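Local coordinates for beta-ketoacyl-[acyl-carrier-protein] synthase III (Pseudomonas aeruginosa, PDB 2X3E) that probably catalyses the condensation that starts fatty acid synthesis, joining an acetyl unit from acetyl-CoA to malonyl-ACP with loss of carbon dioxide, at residues Gly220-Gln225 / Thr308-Gly313; Arg154-Asp159 / Gln251-Ile256; Tyr14-Val19 / Gly54-Arg59; His144-Asp147 / Ser152-Ala155. The protein carries 1 engineered substitution. One frame throughout, in Å; residues are numbered along the deposited sequence.

Contact 1: residues Gly220-Gln225 / Thr308-Gly313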
loop_
_atom_site.group_PDB
_atom_site.type_symbol
_atom_site.label_atom_id
_atom_site.label_comp_id
_atom_site.label_asym_id
_atom_site.label_seq_id
_atom_site.Cartn_x
_atom_site.Cartn_y
_atom_site.Cartn_z
ATOM N N GLY A 220 -11.485 10.207 22.434
ATOM C CA GLY A 220 -12.940 10.111 22.364
ATOM C C GLY A 220 -13.403 9.549 21.039
ATOM O O GLY A 220 -14.288 8.685 20.986
ATOM N N GLN A 221 -12.777 10.024 19.966
ATOM C CA GLN A 221 -13.153 9.600 18.630
ATOM C C GLN A 221 -12.791 8.138 18.384
ATOM O O GLN A 221 -13.587 7.392 17.813
ATOM C CB GLN A 221 -12.511 10.496 17.571
ATOM C CG GLN A 221 -13.320 10.528 16.295
ATOM C CD GLN A 221 -12.778 11.469 15.248
ATOM O OE1 GLN A 221 -13.022 11.274 14.063
ATOM N NE2 GLN A 221 -12.055 12.503 15.674
ATOM N N ALA A 222 -11.600 7.729 18.818
ATOM C CA ALA A 222 -11.172 6.339 18.665
ATOM C C ALA A 222 -12.181 5.356 19.269
ATOM O O ALA A 222 -12.509 4.350 18.651
ATOM C CB ALA A 222 -9.782 6.124 19.276
ATOM N N VAL A 223 -12.689 5.663 20.462
ATOM C CA VAL A 223 -13.652 4.779 21.125
ATOM C C VAL A 223 -14.922 4.600 20.294
ATOM O O VAL A 223 -15.361 3.477 20.048
ATOM C CB VAL A 223 -14.048 5.304 22.518
ATOM C CG1 VAL A 223 -15.168 4.442 23.112
ATOM C CG2 VAL A 223 -12.834 5.333 23.447
ATOM N N THR A 224 -15.505 5.720 19.878
ATOM C CA THR A 224 -16.738 5.726 19.080
ATOM C C THR A 224 -16.514 5.092 17.700
ATOM O O THR A 224 -17.333 4.303 17.221
ATOM C CB THR A 224 -17.260 7.178 18.908
ATOM O OG1 THR A 224 -17.440 7.785 20.190
ATOM C CG2 THR A 224 -18.585 7.198 18.187
ATOM N N GLN A 225 -15.398 5.438 17.068
ATOM C CA GLN A 225 -15.088 4.955 15.720
ATOM C C GLN A 225 -15.031 3.429 15.676
ATOM O O GLN A 225 -15.636 2.800 14.801
ATOM C CB GLN A 225 -13.756 5.535 15.234
ATOM C CG GLN A 225 -13.801 7.016 14.907
ATOM C CD GLN A 225 -14.172 7.300 13.464
ATOM O OE1 GLN A 225 -14.671 6.430 12.763
ATOM N NE2 GLN A 225 -13.937 8.524 13.024
ATOM N N THR A 308 -10.976 -5.047 14.896
ATOM C CA THR A 308 -11.346 -3.672 14.594
ATOM C C THR A 308 -10.184 -2.701 14.793
ATOM O O THR A 308 -9.376 -2.854 15.714
ATOM C CB THR A 308 -12.577 -3.245 15.423
ATOM O OG1 THR A 308 -13.023 -1.947 15.000
ATOM C CG2 THR A 308 -12.257 -3.230 16.907
ATOM N N GLY A 309 -10.106 -1.708 13.907
ATOM C CA GLY A 309 -9.062 -0.698 13.963
ATOM C C GLY A 309 -9.568 0.707 13.702
ATOM O O GLY A 309 -10.599 0.900 13.066
ATOM N N PHE A 310 -8.835 1.686 14.224
ATOM C CA PHE A 310 -9.033 3.105 13.913
ATOM C C PHE A 310 -7.654 3.755 13.991
ATOM O O PHE A 310 -6.869 3.414 14.868
ATOM C CB PHE A 310 -9.996 3.775 14.907
ATOM C CG PHE A 310 -9.879 5.278 14.941
ATOM C CD1 PHE A 310 -10.579 6.065 14.039
ATOM C CD2 PHE A 310 -9.044 5.900 15.857
ATOM C CE1 PHE A 310 -10.460 7.452 14.056
ATOM C CE2 PHE A 310 -8.921 7.282 15.885
ATOM C CZ PHE A 310 -9.634 8.060 14.976
ATOM N N GLY A 311 -7.351 4.679 13.088
ATOM C CA GLY A 311 -6.055 5.352 13.131
ATOM C C GLY A 311 -5.894 6.494 12.153
ATOM O O GLY A 311 -6.876 7.033 11.632
ATOM N N ALA A 312 -4.639 6.851 11.912
ATOM C CA ALA A 312 -4.291 7.984 11.079
ATOM C C ALA A 312 -4.919 7.862 9.693
ATOM O O ALA A 312 -5.094 6.750 9.174
ATOM C CB ALA A 312 -2.771 8.116 10.972
ATOM N N GLY A 313 -5.246 9.016 9.108
ATOM C CA GLY A 313 -5.891 9.087 7.800
ATOM C C GLY A 313 -6.944 10.188 7.722
ATOM O O GLY A 313 -6.841 11.066 6.873
#

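Contact 2: residues Arg154-Asp159 / Gln251-Ile256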
loop_
_atom_site.group_PDB
_atom_site.type_symbol
_atom_site.label_atom_id
_atom_site.label_comp_id
_atom_site.label_asym_id
_atom_site.label_seq_id
_atom_site.Cartn_x
_atom_site.Cartn_y
_atom_site.Cartn_z
ATOM N N ARG A 154 6.384 8.236 23.566
ATOM C CA ARG A 154 7.348 7.205 23.955
ATOM C C ARG A 154 6.803 6.264 25.036
ATOM O O ARG A 154 7.178 5.093 25.085
ATOM C CB ARG A 154 8.670 7.833 24.390
ATOM C CG ARG A 154 9.406 8.492 23.230
ATOM C CD ARG A 154 10.817 8.851 23.599
ATOM N NE ARG A 154 11.599 7.654 23.898
ATOM C CZ ARG A 154 12.733 7.644 24.592
ATOM N NH1 ARG A 154 13.248 8.769 25.078
ATOM N NH2 ARG A 154 13.353 6.492 24.810
ATOM N N ALA A 155 5.908 6.772 25.883
ATOM C CA ALA A 155 5.235 5.937 26.882
ATOM C C ALA A 155 4.243 4.951 26.248
ATOM O O ALA A 155 3.990 3.884 26.806
ATOM C CB ALA A 155 4.526 6.809 27.915
ATOM N N LEU A 156 3.698 5.298 25.085
ATOM C CA LEU A 156 2.608 4.534 24.474
ATOM C C LEU A 156 3.085 3.531 23.419
ATOM O O LEU A 156 2.644 2.376 23.406
ATOM C CB LEU A 156 1.599 5.503 23.839
ATOM C CG LEU A 156 0.374 4.931 23.118
ATOM C CD1 LEU A 156 -0.452 4.078 24.065
ATOM C CD2 LEU A 156 -0.469 6.071 22.541
ATOM N N PHE A 157 3.979 3.971 22.537
ATOM C CA PHE A 157 4.278 3.221 21.318
ATOM C C PHE A 157 5.417 2.212 21.451
ATOM O O PHE A 157 6.446 2.482 22.062
ATOM C CB PHE A 157 4.549 4.172 20.138
ATOM C CG PHE A 157 3.313 4.846 19.625
ATOM C CD1 PHE A 157 2.426 4.161 18.812
ATOM C CD2 PHE A 157 3.022 6.156 19.974
ATOM C CE1 PHE A 157 1.268 4.767 18.352
ATOM C CE2 PHE A 157 1.873 6.767 19.516
ATOM C CZ PHE A 157 0.995 6.073 18.698
ATOM N N GLY A 158 5.205 1.048 20.851
ATOM C CA GLY A 158 6.227 0.004 20.763
ATOM C C GLY A 158 6.311 -0.536 19.352
ATOM O O GLY A 158 5.541 -0.123 18.478
ATOM N N ASP A 159 7.236 -1.471 19.142
ATOM C CA ASP A 159 7.521 -2.045 17.829
ATOM C C ASP A 159 7.181 -3.530 17.792
ATOM O O ASP A 159 7.174 -4.211 18.820
ATOM C CB ASP A 159 9.011 -1.890 17.492
ATOM C CG ASP A 159 9.476 -0.447 17.497
ATOM O OD1 ASP A 159 8.641 0.464 17.319
ATOM O OD2 ASP A 159 10.698 -0.224 17.663
ATOM N N GLN A 251 -4.735 -1.839 19.593
ATOM C CA GLN A 251 -4.377 -1.566 20.976
ATOM C C GLN A 251 -3.946 -0.099 21.120
ATOM O O GLN A 251 -2.770 0.207 21.330
ATOM C CB GLN A 251 -3.273 -2.529 21.432
ATOM C CG GLN A 251 -3.585 -4.024 21.161
ATOM C CD GLN A 251 -4.520 -4.646 22.176
ATOM O OE1 GLN A 251 -4.180 -4.744 23.354
ATOM N NE2 GLN A 251 -5.701 -5.089 21.724
ATOM N N ALA A 252 -4.924 0.801 21.021
ATOM C CA ALA A 252 -4.662 2.240 20.917
ATOM C C ALA A 252 -4.144 2.822 22.230
ATOM O O ALA A 252 -3.194 3.609 22.239
ATOM C CB ALA A 252 -5.917 2.971 20.466
ATOM N N ASN A 253 -4.816 2.456 23.317
ATOM C CA ASN A 253 -4.408 2.819 24.670
ATOM C C ASN A 253 -5.134 1.907 25.663
ATOM O O ASN A 253 -6.057 1.198 25.279
ATOM C CB ASN A 253 -4.745 4.287 24.938
ATOM C CG ASN A 253 -3.796 4.930 25.917
ATOM O OD1 ASN A 253 -3.044 4.245 26.605
ATOM N ND2 ASN A 253 -3.823 6.257 25.987
ATOM N N THR A 254 -4.760 1.949 26.936
ATOM C CA THR A 254 -5.428 1.083 27.910
ATOM C C THR A 254 -6.912 1.415 28.077
ATOM O O THR A 254 -7.764 0.526 27.987
ATOM C CB THR A 254 -4.729 1.113 29.265
ATOM O OG1 THR A 254 -3.458 0.467 29.144
ATOM C CG2 THR A 254 -5.564 0.382 30.316
ATOM N N ARG A 255 -7.224 2.686 28.289
ATOM C CA ARG A 255 -8.613 3.086 28.523
ATOM C C ARG A 255 -9.530 2.826 27.327
ATOM O O ARG A 255 -10.698 2.480 27.506
ATOM C CB ARG A 255 -8.697 4.559 28.922
ATOM C CG ARG A 255 -8.117 4.859 30.293
ATOM C CD ARG A 255 -8.847 6.018 30.972
ATOM N NE ARG A 255 -7.950 6.822 31.802
ATOM C CZ ARG A 255 -7.124 7.762 31.341
ATOM N NH1 ARG A 255 -7.056 8.037 30.038
ATOM N NH2 ARG A 255 -6.355 8.436 32.190
ATOM N N ILE A 256 -8.999 2.976 26.115
ATOM C CA ILE A 256 -9.815 2.857 24.903
ATOM C C ILE A 256 -10.427 1.463 24.747
ATOM O O ILE A 256 -11.577 1.326 24.319
ATOM C CB ILE A 256 -9.006 3.257 23.632
ATOM C CG1 ILE A 256 -8.789 4.773 23.616
ATOM C CG2 ILE A 256 -9.725 2.832 22.356
ATOM C CD1 ILE A 256 -7.686 5.230 22.690
#

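Contact 3: residues Tyr14-Val19 / Gly54-Arg59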
loop_
_atom_site.group_PDB
_atom_site.type_symbol
_atom_site.label_atom_id
_atom_site.label_comp_id
_atom_site.label_asym_id
_atom_site.label_seq_id
_atom_site.Cartn_x
_atom_site.Cartn_y
_atom_site.Cartn_z
ATOM N N TYR A 14 6.624 -11.646 15.913
ATOM C CA TYR A 14 7.962 -11.408 16.422
ATOM C C TYR A 14 8.032 -10.042 17.102
ATOM O O TYR A 14 7.561 -9.039 16.561
ATOM C CB TYR A 14 8.998 -11.497 15.296
ATOM C CG TYR A 14 10.412 -11.281 15.786
ATOM C CD1 TYR A 14 11.082 -12.281 16.480
ATOM C CD2 TYR A 14 11.073 -10.069 15.573
ATOM C CE1 TYR A 14 12.374 -12.088 16.951
ATOM C CE2 TYR A 14 12.375 -9.867 16.036
ATOM C CZ TYR A 14 13.015 -10.883 16.723
ATOM O OH TYR A 14 14.298 -10.710 17.188
ATOM N N LEU A 15 8.607 -10.030 18.300
ATOM C CA LEU A 15 8.872 -8.807 19.041
ATOM C C LEU A 15 10.383 -8.652 19.176
ATOM O O LEU A 15 11.078 -9.629 19.475
ATOM C CB LEU A 15 8.245 -8.887 20.434
ATOM C CG LEU A 15 6.720 -8.939 20.511
ATOM C CD1 LEU A 15 6.281 -9.441 21.877
ATOM C CD2 LEU A 15 6.105 -7.578 20.206
ATOM N N PRO A 16 10.902 -7.431 18.954
ATOM C CA PRO A 16 12.332 -7.241 19.166
ATOM C C PRO A 16 12.711 -7.492 20.622
ATOM O O PRO A 16 11.881 -7.346 21.521
ATOM C CB PRO A 16 12.576 -5.774 18.770
ATOM C CG PRO A 16 11.246 -5.143 18.637
ATOM C CD PRO A 16 10.226 -6.208 18.481
ATOM N N GLU A 17 13.961 -7.881 20.834
ATOM C CA GLU A 17 14.433 -8.315 22.138
ATOM C C GLU A 17 14.448 -7.177 23.162
ATOM O O GLU A 17 14.007 -7.357 24.301
ATOM C CB GLU A 17 15.832 -8.907 21.998
ATOM C CG GLU A 17 16.264 -9.757 23.167
ATOM C CD GLU A 17 17.565 -10.477 22.892
ATOM O OE1 GLU A 17 18.634 -9.888 23.147
ATOM O OE2 GLU A 17 17.516 -11.634 22.422
ATOM N N ALA A 18 14.948 -6.015 22.744
ATOM C CA ALA A 18 15.111 -4.870 23.638
ATOM C C ALA A 18 13.767 -4.364 24.138
ATOM O O ALA A 18 12.808 -4.262 23.377
ATOM C CB ALA A 18 15.878 -3.743 22.940
ATOM N N VAL A 19 13.706 -4.052 25.428
ATOM C CA VAL A 19 12.482 -3.588 26.051
ATOM C C VAL A 19 12.751 -2.257 26.753
ATOM O O VAL A 19 13.788 -2.089 27.390
ATOM C CB VAL A 19 11.950 -4.641 27.047
ATOM C CG1 VAL A 19 10.720 -4.130 27.766
ATOM C CG2 VAL A 19 11.622 -5.941 26.324
ATOM N N GLY A 54 11.185 -4.599 8.037
ATOM C CA GLY A 54 11.445 -5.769 7.198
ATOM C C GLY A 54 11.969 -6.952 8.000
ATOM O O GLY A 54 11.493 -8.074 7.842
ATOM N N ASP A 55 12.943 -6.685 8.866
ATOM C CA ASP A 55 13.516 -7.704 9.746
ATOM C C ASP A 55 12.451 -8.344 10.648
ATOM O O ASP A 55 12.412 -9.563 10.794
ATOM C CB ASP A 55 14.620 -7.108 10.625
ATOM C CG ASP A 55 15.814 -6.589 9.830
ATOM O OD1 ASP A 55 16.323 -7.313 8.943
ATOM O OD2 ASP A 55 16.260 -5.456 10.116
ATOM N N LEU A 56 11.594 -7.520 11.254
ATOM C CA LEU A 56 10.554 -8.024 12.156
ATOM C C LEU A 56 9.516 -8.823 11.377
ATOM O O LEU A 56 9.055 -9.882 11.826
ATOM C CB LEU A 56 9.854 -6.880 12.898
ATOM C CG LEU A 56 10.696 -5.897 13.720
ATOM C CD1 LEU A 56 9.780 -5.034 14.595
ATOM C CD2 LEU A 56 11.739 -6.606 14.577
ATOM N N ALA A 57 9.154 -8.306 10.207
ATOM C CA ALA A 57 8.174 -8.959 9.350
ATOM C C ALA A 57 8.654 -10.339 8.901
ATOM O O ALA A 57 7.866 -11.281 8.815
ATOM C CB ALA A 57 7.864 -8.071 8.135
ATOM N N LEU A 58 9.947 -10.451 8.619
ATOM C CA LEU A 58 10.535 -11.709 8.178
ATOM C C LEU A 58 10.360 -12.795 9.238
ATOM O O LEU A 58 9.934 -13.907 8.928
ATOM C CB LEU A 58 12.013 -11.501 7.854
ATOM C CG LEU A 58 12.803 -12.662 7.267
ATOM C CD1 LEU A 58 12.204 -13.137 5.949
ATOM C CD2 LEU A 58 14.243 -12.231 7.075
ATOM N N ARG A 59 10.656 -12.458 10.491
ATOM C CA ARG A 59 10.523 -13.413 11.588
ATOM C C ARG A 59 9.065 -13.804 11.824
ATOM O O ARG A 59 8.767 -14.988 12.018
ATOM C CB ARG A 59 11.143 -12.861 12.879
ATOM C CG ARG A 59 12.672 -12.778 12.875
ATOM C CD ARG A 59 13.346 -14.160 12.771
ATOM N NE ARG A 59 13.004 -15.038 13.890
ATOM C CZ ARG A 59 13.623 -15.044 15.070
ATOM N NH1 ARG A 59 14.632 -14.216 15.318
ATOM N NH2 ARG A 59 13.221 -15.879 16.018
#

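Contact 4: residues His144-Asp147 / Ser152-Ala155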
loop_
_atom_site.group_PDB
_atom_site.type_symbol
_atom_site.label_atom_id
_atom_site.label_comp_id
_atom_site.label_asym_id
_atom_site.label_seq_id
_atom_site.Cartn_x
_atom_site.Cartn_y
_atom_site.Cartn_z
ATOM N N HIS A 144 11.287 4.319 15.930
ATOM C CA HIS A 144 12.260 5.045 15.101
ATOM C C HIS A 144 11.791 6.458 14.773
ATOM O O HIS A 144 12.608 7.317 14.455
ATOM C CB HIS A 144 12.544 4.310 13.787
ATOM C CG HIS A 144 13.238 2.998 13.965
ATOM N ND1 HIS A 144 12.921 1.885 13.217
ATOM C CD2 HIS A 144 14.230 2.618 14.803
ATOM C CE1 HIS A 144 13.688 0.876 13.586
ATOM N NE2 HIS A 144 14.491 1.293 14.549
ATOM N N THR A 145 10.480 6.689 14.863
ATOM C CA THR A 145 9.848 7.924 14.405
ATOM C C THR A 145 9.428 8.860 15.545
ATOM O O THR A 145 8.870 9.927 15.297
ATOM C CB THR A 145 8.589 7.600 13.558
ATOM O OG1 THR A 145 7.515 7.192 14.417
ATOM C CG2 THR A 145 8.879 6.482 12.554
ATOM N N LEU A 146 9.691 8.470 16.788
ATOM C CA LEU A 146 9.255 9.264 17.932
ATOM C C LEU A 146 10.273 10.344 18.269
ATOM O O LEU A 146 11.479 10.147 18.113
ATOM C CB LEU A 146 9.021 8.369 19.151
ATOM C CG LEU A 146 7.981 7.260 18.964
ATOM C CD1 LEU A 146 7.757 6.483 20.261
ATOM C CD2 LEU A 146 6.650 7.825 18.437
ATOM N N ASP A 147 9.769 11.486 18.727
ATOM C CA ASP A 147 10.604 12.534 19.288
ATOM C C ASP A 147 11.225 11.984 20.570
ATOM O O ASP A 147 10.490 11.585 21.472
ATOM C CB ASP A 147 9.742 13.763 19.598
ATOM C CG ASP A 147 10.548 14.961 20.084
ATOM O OD1 ASP A 147 11.710 14.809 20.523
ATOM O OD2 ASP A 147 9.993 16.074 20.030
ATOM N N SER A 152 4.866 11.433 26.192
ATOM C CA SER A 152 3.537 10.870 25.895
ATOM C C SER A 152 3.568 9.773 24.832
ATOM O O SER A 152 2.993 8.697 25.033
ATOM C CB SER A 152 2.558 11.964 25.455
ATOM O OG SER A 152 2.311 12.871 26.509
ATOM N N THR A 153 4.212 10.040 23.699
ATOM C CA THR A 153 4.281 9.046 22.625
ATOM C C THR A 153 5.251 7.912 22.951
ATOM O O THR A 153 4.974 6.755 22.645
ATOM C CB THR A 153 4.657 9.657 21.251
ATOM O OG1 THR A 153 5.878 10.396 21.359
ATOM C CG2 THR A 153 3.542 10.563 20.742
ATOM N N ARG A 154 6.384 8.236 23.566
ATOM C CA ARG A 154 7.348 7.205 23.955
ATOM C C ARG A 154 6.803 6.264 25.036
ATOM O O ARG A 154 7.178 5.093 25.085
ATOM C CB ARG A 154 8.670 7.833 24.390
ATOM C CG ARG A 154 9.406 8.492 23.230
ATOM C CD ARG A 154 10.817 8.851 23.599
ATOM N NE ARG A 154 11.599 7.654 23.898
ATOM C CZ ARG A 154 12.733 7.644 24.592
ATOM N NH1 ARG A 154 13.248 8.769 25.078
ATOM N NH2 ARG A 154 13.353 6.492 24.810
ATOM N N ALA A 155 5.908 6.772 25.883
ATOM C CA ALA A 155 5.235 5.937 26.882
ATOM C C ALA A 155 4.243 4.951 26.248
ATOM O O ALA A 155 3.990 3.884 26.806
ATOM C CB ALA A 155 4.526 6.809 27.915
HETATM O O HOH W 1 6.804 11.441 18.916
#

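Contact 1: residues Gly220-Gln225 / Thr308-Gly313
The phenyl ring of F310 lies against one side of a helix, with A222 covering one of its faces and Q225 approaching obliquely. A222 CA stands 4.0 Å from the centroid of the F310 ring, 30° off the normal, a CH-pi contact made by the backbone carbon itself. Its methyl reaches the rim of the ring, A222 CB to F310 CD2 at 3.5 Å. Round at CD1, Q225 takes over: its CB is 3.4 Å from F310 CD1, and CG follows against CD1 and CE1. Because the Q225 chain folds at chi2 (-90°), its amide runs on past CE1, with its plane 26° from that of the ring. Q225 NE2 donates to Q221 OE1, one turn earlier, at 3.1 Å, and this bond restrains the rotation of the amide. No hydrogen bond crosses the contact itself. The F310 side chain lies about 6 Å from that of H250, a predicted active-site residue, so the ring packs beside the probable active site of this thiolase-like fold. Helix 215-237 thus packs over the end of strand 304-311, with M226 also on F310. A222 meets I256 of helix 254-264 as well, and T308, earlier in the same strand, is tied by its backbone to V248 and H250.

Contact 2: residues Arg154-Asp159 / Gln251-Ile256
This is a small, buried contact of an apolar side chain with backbone: L156 of helix 151-156 presses its isobutyl group on the loop A252-N253 that leads into helix 254-264. L156 CD1 sits 3.3 Å from A252 O, and L156 CD2 is 3.7 Å from the same oxygen, so both methyls rest against one carbonyl. With CG anti to the backbone N, chi1 179° turns the isobutyl group toward the 251-256 segment. The same CD1 lies 3.6 Å from N253 OD1, though N253 was modelled in two conformers, so this touch is doubtful. No hydrogen bond joins the two segments directly; instead N280 spans them from outside. Its ND2 donates to A252 O, giving that oxygen a polar partner, while its backbone is bonded to L156 and G158. On its own side, L156 CG packs 4.2 Å above the plane of the F157 ring, toward its rim. N280 and H250 are predicted active-site residues, and 251-255 is the predicted ACP-binding region. The contact is therefore consistent with a place in the wall of the active site of a thiolase-like condensing enzyme, where the two halves of the chain meet.

Contact 3: residues Tyr14-Val19 / Gly54-Arg59
Ring-face contacts come first, between Y14 and R59, where the end of strand 5-14 and the loop after it meet helix 53-68. The aliphatic part of R59 runs over one face of the tyrosine: R59 CG stands 3.9 Å from the centroid of the Y14 ring and only 8° off its normal, a nearly vertical CH-pi contact. Nearer the root of the ring, R59 CB touches Y14 CG at 3.4 Å. The arginine chain then bends twice, at chi2 and chi3, which curls the guanidinium back across the outer part of the tyrosine. There R59 NH1 is 3.5 Å from Y14 CE1; the two planes are 40° apart, so the groups lean together rather than stack flat.

Apolar contacts come from L56, one turn earlier on helix 53-68. Its CD2 meets the ring at the edge, in the plane, 3.6 Å from Y14 CE2, while its other methyl, L56 CD1, lies 4.1 Å from P16 CD. The leucine thereby spans tyrosine and proline, crossing both at about a right angle, and L56 also touches V139 of strand 133-140.

Hydrogen bonds lie elsewhere: the Y14 backbone pairs with A161 of the neighbouring strand 160-169, and P16 O accepts from H46 ND1. None passes between the two segments. Their attachment is thus dispersion and CH-pi contact, graded from a buried leucine inside to an exposed arginine outside, whose methylenes cover one face of the ring.

Contact 4: residues His144-Asp147 / Ser152-Ala155
L146 and R154 bring their CA atoms to 6.6 Å as the extended backbone at L146 passes beside helix 151-156. L146 does most of the packing. Its CD1 lies against the helix backbone, 3.7 Å from T153 O and 3.8 Å from R154 CA, and its CD2 reaches T153 CB at 3.9 Å, the two side chains sliding past each other in opposite directions. R154 lays its methylenes against the loop, CD 3.5 Å from D147 O. A bend at chi3 (64°) turns the arginine on beyond the contact, where NH1 forms a salt bridge with E28 and also bonds to P148 O.

One water closes the polar side: it accepts from D147 N at 3.0 Å and donates to T153 OG1 at 2.8 Å. In T153, chi1 55° sets OG1 between the backbone N and the carbonyl carbon, from where it meets the water; it is also bonded to D150 OD1, so it has two polar partners. D147 OD1 accepts from A149 N, the bond of an Asx turn. A tight loop thus leaves T145, turns at D147 and enters helix 151-156, making the link between the antiparallel neighbours 133-140 and 160-169 of a thiolase-like sheet.

Contacts 1 and 2 are the buried pair, and they touch where A222 and V223 meet I256; both lie close to the predicted active site, contact 1 as ring on helix, contact 2 as methyls on a carbonyl. Contacts 3 and 4 are only partly buried. Each sets an arginine chain near the outside and a leucine within, but contact 3 is apolar and CH-pi, whereas in contact 4 a water bridges D147 N and T153 OG1. Helix 151-156 serves contacts 2 and 4, which share R154 and A155, and F157 leans on L146 between them. D159 O meets P16, joining contact 2 to contact 3. Contacts 1 and 3 sit on opposite sides of the chain's centre.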